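Local coordinates for protein ricin B-like lectin (Macrolepiota procera, PDB 4IZX) that binds carbohydrates as a ricin B-like beta-trefoil lectin, holding lactose through its galactose unit, at residues Q8-K16 with L131-P140; I66-L76 with T120-W128. All coordinates share one frame; numbering follows the deposited sequence.

Overall arrangement
Both contacts belong to one beta-trefoil domain and lie on opposite sides of its centre, their own centres about 17 Å apart. Interaction 1 pairs the first and last strands of the chain, and interaction 2 is nested within the loop it closes. The two meet at Gln-133, whose OE1 is 3.0 Å from Trp-128 N and whose NE2 is 3.1 Å from Trp-126 O, both probable hydrogen bonds. Neither contact lines the sugar site: the side chain of Lys-11 is about 12 Å from the bound galactose and that of Val-122 about 11 Å. Ile-137 of interaction 1 has its side chain about 6 Å from a bound benzamidine, probably a crystallisation additive.

Interaction 1. Residues Q8-K16 with L131-P140; sequences QTYKITNVK and LHQTWTIDRP
Strand 9-14 pairs antiparallel with strand 135-138, their axes approaching to 4.5 Å, joining the two ends of the beta-trefoil. Paired backbone bonds link Lys-11 with Asp-138 and Thr-13 with Thr-136; between and beyond them, Ile-12 faces Ile-137 and Asn-14 faces Trp-135 as non-hydrogen-bonded pairs.

The face carrying Ile-12, Asn-14, Trp-135 and Ile-137 is buried. There Ile-12 CG2 lies 3.8 Å from Trp-135 CB, and Ile-137 CG2 reaches Tyr-10 CB at 3.6 Å, while strands 20-23 and 44-48 pack against Ile-12. The Asn-14 amide stands over one face of the indole, offset toward its rim, with the two planes 84° apart. Asn-14 CG lies anti to the backbone N (chi1 -167°), which carries ND2 across the ring to donate to His-132 O at 2.9 Å. That oxygen lies in the amide plane, but the donor approaches from well above the carbonyl plane.

The other face is looser and wetter, its residues partly exposed. Beyond CG, Lys-11 runs extended until its last torsion, where it bends to bring NZ within 2.8 Å of Asp-138 OD1, a salt bridge made from above the carboxylate plane; the lysine also has a cation-pi contact with Tyr-36. Thr-13 and Thr-136 lie side by side, pointing the same way. A water donates to Asp-138 OD1 (2.7 Å), 2.8 Å from Thr-13 OG1 and 3.1 Å from Thr-136 OG1. Past strand 9-14 and before 135-138 begins, Val-15 N donates almost straight to Thr-134 O (176° at the hydrogen). At the exposed far end, another water accepts from both Gln-8 NE2 and Arg-139 NE.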
loop_
_atom_site.group_PDB
_atom_site.type_symbol
_atom_site.label_atom_id
_atom_site.label_comp_id
_atom_site.label_asym_id
_atom_site.label_seq_id
_atom_site.Cartn_x
_atom_site.Cartn_y
_atom_site.Cartn_z
ATOM N N GLN A 8 12.901 -8.410 1.423
ATOM C CA GLN A 8 12.109 -9.169 0.498
ATOM C C GLN A 8 11.090 -8.295 -0.174
ATOM O O GLN A 8 10.793 -7.189 0.281
ATOM C CB GLN A 8 11.450 -10.353 1.193
ATOM C CG GLN A 8 12.455 -11.298 1.845
ATOM C CD GLN A 8 13.469 -11.842 0.894
ATOM O OE1 GLN A 8 14.662 -11.520 0.936
ATOM N NE2 GLN A 8 13.014 -12.691 0.053
ATOM N N THR A 9 10.597 -8.778 -1.297
ATOM C CA THR A 9 9.697 -8.063 -2.179
ATOM C C THR A 9 8.376 -8.769 -2.295
ATOM O O THR A 9 8.297 -9.992 -2.413
ATOM C CB THR A 9 10.386 -7.912 -3.554
ATOM O OG1 THR A 9 11.615 -7.160 -3.390
ATOM C CG2 THR A 9 9.525 -7.220 -4.573
ATOM N N TYR A 10 7.287 -8.003 -2.252
ATOM C CA TYR A 10 5.948 -8.531 -2.141
ATOM C C TYR A 10 4.975 -7.811 -3.060
ATOM O O TYR A 10 5.203 -6.643 -3.435
ATOM C CB TYR A 10 5.432 -8.398 -0.697
ATOM C CG TYR A 10 6.312 -9.115 0.297
ATOM C CD1 TYR A 10 6.222 -10.497 0.463
ATOM C CD2 TYR A 10 7.271 -8.467 1.038
ATOM C CE1 TYR A 10 7.057 -11.180 1.359
ATOM C CE2 TYR A 10 8.100 -9.125 1.922
ATOM C CZ TYR A 10 8.007 -10.487 2.052
ATOM O OH TYR A 10 8.835 -11.116 2.958
ATOM N N LYS A 11 3.858 -8.469 -3.377
ATOM C CA LYS A 11 2.676 -7.825 -3.904
ATOM C C LYS A 11 1.697 -7.616 -2.756
ATOM O O LYS A 11 1.659 -8.384 -1.802
ATOM C CB LYS A 11 2.055 -8.611 -5.044
ATOM C CG LYS A 11 1.574 -10.001 -4.678
ATOM C CD LYS A 11 0.883 -10.655 -5.874
ATOM C CE LYS A 11 0.659 -12.138 -5.794
ATOM N NZ LYS A 11 -0.150 -12.572 -4.696
ATOM N N ILE A 12 0.892 -6.572 -2.876
ATOM C CA ILE A 12 0.014 -6.127 -1.806
ATOM C C ILE A 12 -1.404 -6.074 -2.385
ATOM O O ILE A 12 -1.696 -5.250 -3.259
ATOM C CB ILE A 12 0.433 -4.783 -1.220
ATOM C CG1 ILE A 12 1.893 -4.799 -0.775
ATOM C CG2 ILE A 12 -0.482 -4.449 -0.071
ATOM C CD1 ILE A 12 2.453 -3.482 -0.404
ATOM N N THR A 13 -2.271 -7.004 -1.968
ATOM C CA THR A 13 -3.557 -7.255 -2.611
ATOM C C THR A 13 -4.678 -6.761 -1.697
ATOM O O THR A 13 -4.723 -7.084 -0.522
ATOM C CB THR A 13 -3.768 -8.736 -2.903
ATOM O OG1 THR A 13 -2.668 -9.215 -3.677
ATOM C CG2 THR A 13 -5.031 -8.963 -3.689
ATOM N N ASN A 14 -5.633 -6.006 -2.240
ATOM C CA ASN A 14 -6.766 -5.545 -1.442
ATOM C C ASN A 14 -7.700 -6.705 -1.146
ATOM O O ASN A 14 -8.124 -7.412 -2.068
ATOM C CB ASN A 14 -7.504 -4.462 -2.193
ATOM C CG ASN A 14 -8.483 -3.719 -1.310
ATOM O OD1 ASN A 14 -9.675 -4.035 -1.274
ATOM N ND2 ASN A 14 -7.948 -2.768 -0.539
ATOM N N VAL A 15 -8.078 -6.875 0.112
ATOM C CA VAL A 15 -8.948 -7.996 0.491
ATOM C C VAL A 15 -10.324 -7.869 -0.132
ATOM O O VAL A 15 -10.920 -8.878 -0.527
ATOM C CB VAL A 15 -9.031 -8.093 2.020
ATOM C CG1 VAL A 15 -10.133 -9.041 2.489
ATOM C CG2 VAL A 15 -7.702 -8.572 2.600
ATOM N N LYS A 16 -10.864 -6.653 -0.214
ATOM C CA LYS A 16 -12.189 -6.460 -0.793
ATOM C C LYS A 16 -12.161 -6.629 -2.298
ATOM O O LYS A 16 -12.988 -7.351 -2.858
ATOM C CB LYS A 16 -12.764 -5.098 -0.394
ATOM C CG LYS A 16 -14.151 -4.912 -0.990
ATOM C CD LYS A 16 -14.989 -3.886 -0.369
ATOM C CE LYS A 16 -16.410 -3.954 -0.911
ATOM N NZ LYS A 16 -16.986 -2.612 -0.690
ATOM N N LEU A 131 -13.444 -3.372 4.618
ATOM C CA LEU A 131 -12.502 -4.378 4.165
ATOM C C LEU A 131 -11.562 -3.857 3.100
ATOM O O LEU A 131 -10.491 -4.437 2.884
ATOM C CB LEU A 131 -13.242 -5.586 3.639
ATOM C CG LEU A 131 -14.054 -6.301 4.687
ATOM C CD1 LEU A 131 -14.782 -7.414 4.006
ATOM C CD2 LEU A 131 -13.162 -6.827 5.792
ATOM N N HIS A 132 -11.949 -2.774 2.431
ATOM C CA HIS A 132 -11.095 -2.105 1.468
ATOM C C HIS A 132 -9.905 -1.410 2.089
ATOM O O HIS A 132 -9.071 -0.899 1.349
ATOM C CB HIS A 132 -11.944 -1.142 0.650
ATOM C CG HIS A 132 -12.635 -0.128 1.483
ATOM N ND1 HIS A 132 -13.740 -0.421 2.233
ATOM C CD2 HIS A 132 -12.353 1.174 1.695
ATOM C CE1 HIS A 132 -14.111 0.670 2.868
ATOM N NE2 HIS A 132 -13.269 1.646 2.587
ATOM N N GLN A 133 -9.827 -1.423 3.428
ATOM C CA GLN A 133 -8.650 -0.957 4.158
ATOM C C GLN A 133 -7.715 -2.064 4.600
ATOM O O GLN A 133 -6.782 -1.817 5.368
ATOM C CB GLN A 133 -9.069 -0.149 5.387
ATOM C CG GLN A 133 -9.983 1.014 5.076
ATOM C CD GLN A 133 -10.085 1.959 6.242
ATOM O OE1 GLN A 133 -9.838 1.606 7.406
ATOM N NE2 GLN A 133 -10.406 3.207 5.948
ATOM N N THR A 134 -7.958 -3.301 4.153
ATOM C CA THR A 134 -7.157 -4.433 4.573
ATOM C C THR A 134 -6.534 -5.106 3.348
ATOM O O THR A 134 -7.122 -5.103 2.247
ATOM C CB THR A 134 -7.981 -5.436 5.393
ATOM O OG1 THR A 134 -8.980 -6.093 4.600
ATOM C CG2 THR A 134 -8.643 -4.777 6.588
ATOM N N TRP A 135 -5.353 -5.674 3.561
ATOM C CA TRP A 135 -4.468 -6.036 2.460
ATOM C C TRP A 135 -3.737 -7.312 2.819
ATOM O O TRP A 135 -3.260 -7.471 3.937
ATOM C CB TRP A 135 -3.417 -4.928 2.220
ATOM C CG TRP A 135 -3.986 -3.530 2.066
ATOM C CD1 TRP A 135 -4.304 -2.686 3.061
ATOM C CD2 TRP A 135 -4.340 -2.888 0.856
ATOM N NE1 TRP A 135 -4.834 -1.535 2.548
ATOM C CE2 TRP A 135 -4.841 -1.628 1.192
ATOM C CE3 TRP A 135 -4.217 -3.223 -0.499
ATOM C CZ2 TRP A 135 -5.217 -0.696 0.227
ATOM C CZ3 TRP A 135 -4.625 -2.301 -1.451
ATOM C CH2 TRP A 135 -5.088 -1.052 -1.084
ATOM N N THR A 136 -3.559 -8.201 1.838
ATOM C CA THR A 136 -2.618 -9.315 2.005
ATOM C C THR A 136 -1.265 -8.929 1.441
ATOM O O THR A 136 -1.181 -8.117 0.541
ATOM C CB THR A 136 -3.128 -10.609 1.390
ATOM O OG1 THR A 136 -3.349 -10.394 0.011
ATOM C CG2 THR A 136 -4.380 -11.048 2.078
ATOM N N ILE A 137 -0.207 -9.470 2.010
ATOM C CA ILE A 137 1.173 -9.200 1.584
ATOM C C ILE A 137 1.808 -10.567 1.303
ATOM O O ILE A 137 1.973 -11.360 2.235
ATOM C CB ILE A 137 1.966 -8.413 2.659
ATOM C CG1 ILE A 137 1.279 -7.078 2.978
ATOM C CG2 ILE A 137 3.393 -8.211 2.213
ATOM C CD1 ILE A 137 1.882 -6.339 4.154
ATOM N N ASP A 138 2.149 -10.869 0.052
ATOM C CA ASP A 138 2.702 -12.190 -0.247
ATOM C C ASP A 138 3.555 -12.131 -1.498
ATOM O O ASP A 138 3.809 -11.051 -2.036
ATOM C CB ASP A 138 1.647 -13.266 -0.231
ATOM C CG ASP A 138 0.554 -12.960 -1.132
ATOM O OD1 ASP A 138 0.752 -12.165 -2.058
ATOM O OD2 ASP A 138 -0.553 -13.434 -0.825
ATOM N N ARG A 139 4.189 -13.251 -1.814
ATOM C CA ARG A 139 5.272 -13.203 -2.780
ATOM C C ARG A 139 4.730 -12.945 -4.183
ATOM O O ARG A 139 3.615 -13.331 -4.506
ATOM C CB ARG A 139 6.095 -14.471 -2.785
ATOM C CG ARG A 139 6.887 -14.711 -1.525
ATOM C CD ARG A 139 7.968 -15.739 -1.818
ATOM N NE ARG A 139 8.920 -15.942 -0.731
ATOM C CZ ARG A 139 8.786 -16.865 0.201
ATOM N NH1 ARG A 139 7.787 -17.767 0.138
ATOM N NH2 ARG A 139 9.747 -16.963 1.127
ATOM N N PRO A 140 5.523 -12.267 -5.018
ATOM C CA PRO A 140 5.078 -11.947 -6.387
ATOM C C PRO A 140 4.937 -13.144 -7.307
ATOM O O PRO A 140 5.594 -14.174 -7.072
ATOM C CB PRO A 140 6.175 -11.020 -6.911
ATOM C CG PRO A 140 6.917 -10.545 -5.733
ATOM C CD PRO A 140 6.828 -11.655 -4.728
ATOM O OXT PRO A 140 4.253 -12.995 -8.325
HETATM O O HOH W 1 10.371 -13.654 0.026
HETATM O O HOH W 2 -0.809 -10.005 -1.801
#

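Interaction 2. Residues I66-L76 with T120-W128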
loop_
_atom_site.group_PDB
_atom_site.type_symbol
_atom_site.label_atom_id
_atom_site.label_comp_id
_atom_site.label_asym_id
_atom_site.label_seq_id
_atom_site.Cartn_x
_atom_site.Cartn_y
_atom_site.Cartn_z
ATOM N N ILE A 66 3.107 9.686 0.442
ATOM C CA ILE A 66 1.834 10.421 0.384
ATOM C C ILE A 66 1.937 11.815 -0.155
ATOM O O ILE A 66 3.002 12.435 -0.112
ATOM C CB ILE A 66 1.154 10.485 1.765
ATOM C CG1 ILE A 66 2.007 11.135 2.873
ATOM C CG2 ILE A 66 0.790 9.073 2.167
ATOM C CD1 ILE A 66 1.221 11.297 4.150
ATOM N N GLU A 67 0.777 12.330 -0.625
ATOM C CA GLU A 67 0.677 13.631 -1.213
ATOM C C GLU A 67 0.081 14.625 -0.209
ATOM O O GLU A 67 -1.160 14.726 -0.055
ATOM C CB GLU A 67 -0.133 13.592 -2.525
ATOM C CG GLU A 67 -0.312 14.964 -3.202
ATOM C CD GLU A 67 -1.224 14.823 -4.417
ATOM O OE1 GLU A 67 -0.815 15.151 -5.561
ATOM O OE2 GLU A 67 -2.363 14.334 -4.221
ATOM N N GLY A 68 0.952 15.275 0.550
ATOM C CA GLY A 68 0.502 16.251 1.522
ATOM C C GLY A 68 0.320 15.620 2.904
ATOM O O GLY A 68 0.694 14.492 3.158
ATOM N N THR A 69 -0.217 16.421 3.806
ATOM C CA THR A 69 -0.339 16.006 5.179
ATOM C C THR A 69 -1.462 14.991 5.331
ATOM O O THR A 69 -2.428 14.997 4.584
ATOM C CB THR A 69 -0.514 17.190 6.136
ATOM O OG1 THR A 69 -0.349 16.732 7.451
ATOM C CG2 THR A 69 -1.825 17.856 6.027
ATOM N N PRO A 70 -1.326 14.024 6.261
ATOM C CA PRO A 70 -2.355 13.001 6.326
ATOM C C PRO A 70 -3.738 13.530 6.617
ATOM O O PRO A 70 -3.932 14.373 7.516
ATOM C CB PRO A 70 -1.880 12.101 7.456
ATOM C CG PRO A 70 -0.414 12.231 7.445
ATOM C CD PRO A 70 -0.183 13.672 7.103
ATOM N N ALA A 71 -4.707 13.052 5.865
ATOM C CA ALA A 71 -6.077 13.455 5.957
ATOM C C ALA A 71 -6.915 12.382 5.245
ATOM O O ALA A 71 -6.410 11.608 4.448
ATOM C CB ALA A 71 -6.311 14.808 5.301
ATOM N N ASP A 72 -8.209 12.376 5.516
ATOM C CA ASP A 72 -9.105 11.575 4.740
ATOM C C ASP A 72 -9.044 11.995 3.287
ATOM O O ASP A 72 -9.283 13.153 2.954
ATOM C CB ASP A 72 -10.541 11.697 5.260
ATOM C CG ASP A 72 -10.776 11.021 6.580
ATOM O OD1 ASP A 72 -10.052 10.109 6.987
ATOM O OD2 ASP A 72 -11.813 11.400 7.209
ATOM N N GLY A 73 -8.661 11.056 2.430
ATOM C CA GLY A 73 -8.525 11.323 1.030
ATOM C C GLY A 73 -7.174 11.701 0.503
ATOM O O GLY A 73 -6.997 11.796 -0.685
ATOM N N THR A 74 -6.174 11.812 1.355
ATOM C CA THR A 74 -4.802 12.065 0.899
ATOM C C THR A 74 -4.400 10.971 -0.065
ATOM O O THR A 74 -4.554 9.784 0.218
ATOM C CB THR A 74 -3.828 12.054 2.089
ATOM O OG1 THR A 74 -4.153 13.107 2.950
ATOM C CG2 THR A 74 -2.384 12.190 1.681
ATOM N N ARG A 75 -3.866 11.363 -1.219
ATOM C CA ARG A 75 -3.438 10.402 -2.237
ATOM C C ARG A 75 -2.098 9.757 -1.889
ATOM O O ARG A 75 -1.186 10.439 -1.422
ATOM C CB ARG A 75 -3.286 11.101 -3.596
ATOM C CG ARG A 75 -4.570 11.609 -4.234
ATOM C CD ARG A 75 -4.403 11.765 -5.755
ATOM N NE ARG A 75 -3.187 12.492 -6.107
ATOM C CZ ARG A 75 -2.395 12.174 -7.127
ATOM N NH1 ARG A 75 -2.690 11.137 -7.898
ATOM N NH2 ARG A 75 -1.309 12.892 -7.375
ATOM N N LEU A 76 -1.961 8.454 -2.137
ATOM C CA LEU A 76 -0.632 7.846 -2.138
ATOM C C LEU A 76 0.038 8.140 -3.476
ATOM O O LEU A 76 -0.575 8.084 -4.550
ATOM C CB LEU A 76 -0.719 6.346 -1.904
ATOM C CG LEU A 76 -0.693 5.935 -0.442
ATOM C CD1 LEU A 76 -1.946 6.323 0.291
ATOM C CD2 LEU A 76 -0.323 4.483 -0.300
ATOM N N THR A 120 -8.270 2.770 -9.877
ATOM C CA THR A 120 -8.847 3.346 -8.664
ATOM C C THR A 120 -7.733 3.836 -7.717
ATOM O O THR A 120 -6.845 3.071 -7.365
ATOM C CB THR A 120 -9.719 2.289 -7.954
ATOM O OG1 THR A 120 -10.818 1.979 -8.790
ATOM C CG2 THR A 120 -10.213 2.737 -6.611
ATOM N N PRO A 121 -7.778 5.087 -7.273
ATOM C CA PRO A 121 -6.666 5.571 -6.436
ATOM C C PRO A 121 -6.632 4.893 -5.070
ATOM O O PRO A 121 -7.670 4.568 -4.475
ATOM C CB PRO A 121 -7.000 7.052 -6.268
ATOM C CG PRO A 121 -7.779 7.412 -7.483
ATOM C CD PRO A 121 -8.606 6.191 -7.804
ATOM N N VAL A 122 -5.420 4.682 -4.576
ATOM C CA VAL A 122 -5.197 4.315 -3.195
ATOM C C VAL A 122 -4.949 5.610 -2.400
ATOM O O VAL A 122 -4.174 6.470 -2.833
ATOM C CB VAL A 122 -4.004 3.355 -3.033
ATOM C CG1 VAL A 122 -3.814 2.947 -1.572
ATOM C CG2 VAL A 122 -4.172 2.138 -3.924
ATOM N N GLN A 123 -5.637 5.738 -1.263
ATOM C CA GLN A 123 -5.678 6.925 -0.460
ATOM C C GLN A 123 -5.445 6.591 1.013
ATOM O O GLN A 123 -5.433 5.412 1.394
ATOM C CB GLN A 123 -6.978 7.693 -0.656
ATOM C CG GLN A 123 -8.144 6.942 -0.058
ATOM C CD GLN A 123 -9.513 7.519 -0.354
ATOM O OE1 GLN A 123 -9.639 8.653 -0.841
ATOM N NE2 GLN A 123 -10.554 6.769 0.005
ATOM N N LEU A 124 -5.320 7.610 1.847
ATOM C CA LEU A 124 -5.471 7.475 3.281
ATOM C C LEU A 124 -6.916 7.687 3.691
ATOM O O LEU A 124 -7.627 8.501 3.105
ATOM C CB LEU A 124 -4.632 8.481 4.063
ATOM C CG LEU A 124 -3.123 8.375 3.836
ATOM C CD1 LEU A 124 -2.422 9.465 4.639
ATOM C CD2 LEU A 124 -2.592 7.005 4.160
ATOM N N TRP A 125 -7.330 7.003 4.744
ATOM C CA TRP A 125 -8.598 7.293 5.396
ATOM C C TRP A 125 -8.494 6.858 6.840
ATOM O O TRP A 125 -7.755 5.905 7.178
ATOM C CB TRP A 125 -9.763 6.575 4.708
ATOM C CG TRP A 125 -11.117 7.201 4.982
ATOM C CD1 TRP A 125 -11.950 6.966 6.036
ATOM C CD2 TRP A 125 -11.720 8.236 4.207
ATOM N NE1 TRP A 125 -13.026 7.806 5.970
ATOM C CE2 TRP A 125 -12.904 8.612 4.874
ATOM C CE3 TRP A 125 -11.373 8.872 3.017
ATOM C CZ2 TRP A 125 -13.762 9.575 4.372
ATOM C CZ3 TRP A 125 -12.242 9.845 2.513
ATOM C CH2 TRP A 125 -13.417 10.192 3.201
ATOM N N TRP A 126 -9.256 7.511 7.718
ATOM C CA TRP A 126 -9.408 7.089 9.084
ATOM C C TRP A 126 -9.729 5.599 9.172
ATOM O O TRP A 126 -10.540 5.098 8.406
ATOM C CB TRP A 126 -10.603 7.877 9.698
ATOM C CG TRP A 126 -10.733 7.785 11.154
ATOM C CD1 TRP A 126 -11.522 6.953 11.882
ATOM C CD2 TRP A 126 -10.140 8.680 12.052
ATOM N NE1 TRP A 126 -11.409 7.262 13.228
ATOM C CE2 TRP A 126 -10.511 8.294 13.348
ATOM C CE3 TRP A 126 -9.278 9.751 11.882
ATOM C CZ2 TRP A 126 -10.111 9.009 14.469
ATOM C CZ3 TRP A 126 -8.832 10.414 12.988
ATOM C CH2 TRP A 126 -9.234 10.036 14.267
ATOM N N THR A 127 -9.125 4.921 10.119
ATOM C CA THR A 127 -9.251 3.500 10.208
ATOM C C THR A 127 -10.641 3.057 10.706
ATOM O O THR A 127 -11.158 3.584 11.693
ATOM C CB THR A 127 -8.135 2.909 11.074
ATOM O OG1 THR A 127 -8.052 1.505 10.888
ATOM C CG2 THR A 127 -8.279 3.191 12.543
ATOM N N TRP A 128 -11.209 2.067 10.021
ATOM C CA TRP A 128 -12.457 1.440 10.452
ATOM C C TRP A 128 -12.532 0.087 9.793
ATOM O O TRP A 128 -11.634 -0.319 9.032
ATOM C CB TRP A 128 -13.678 2.308 10.157
ATOM C CG TRP A 128 -13.985 2.527 8.700
ATOM C CD1 TRP A 128 -13.286 3.272 7.830
ATOM C CD2 TRP A 128 -15.089 1.992 7.983
ATOM N NE1 TRP A 128 -13.885 3.248 6.601
ATOM C CE2 TRP A 128 -14.991 2.453 6.670
ATOM C CE3 TRP A 128 -16.163 1.134 8.325
ATOM C CZ2 TRP A 128 -15.916 2.100 5.688
ATOM C CZ3 TRP A 128 -17.061 0.784 7.332
ATOM C CH2 TRP A 128 -16.943 1.277 6.040
HETATM O O HOH W 3 -8.153 10.253 -2.668
#
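A loop between strands 63-66 and 76-79 docks along strand 120-126, and its type II turn, Ala-71 to Thr-74, puts Asp-72 over Trp-125. The carboxylate lies flat on one face of the indole, the planes 5° apart. Asp-72 CB sits 3.6 Å from the centroid of the six-membered ring, only 6° off its normal, a CH-pi contact. From this stack OD1 accepts a hydrogen bond from Trp-126 N at 2.8 Å, nearly along its own C-O axis, which helps fix how the carboxylate is turned.

Within the beta-trefoil, strand 120-126 lies between 31-34 and 106-110, and the loop runs along it. Gly-73 N donates to Leu-124 O and Leu-124 N to Thr-74 O; farther along, Leu-76 N reaches Val-122 O at 3.1 Å. Leu-124 fills the loop's inner side: CD1 touches Pro-70 CB at 3.9 Å and Thr-74 CB, while CD2 meets Leu-76 CD1 at 4.0 Å. On the wetter side, Gln-123 OE1 and Gly-73 O share a donating water, and Gln-123 NE2 hydrogen-bonds to Asp-109 OD1. Arg-75, turned away from the strand, grips Glu-67 side-on in a salt bridge, NE to OE2 at 2.8 Å and NH2 to OE1 at 2.9 Å.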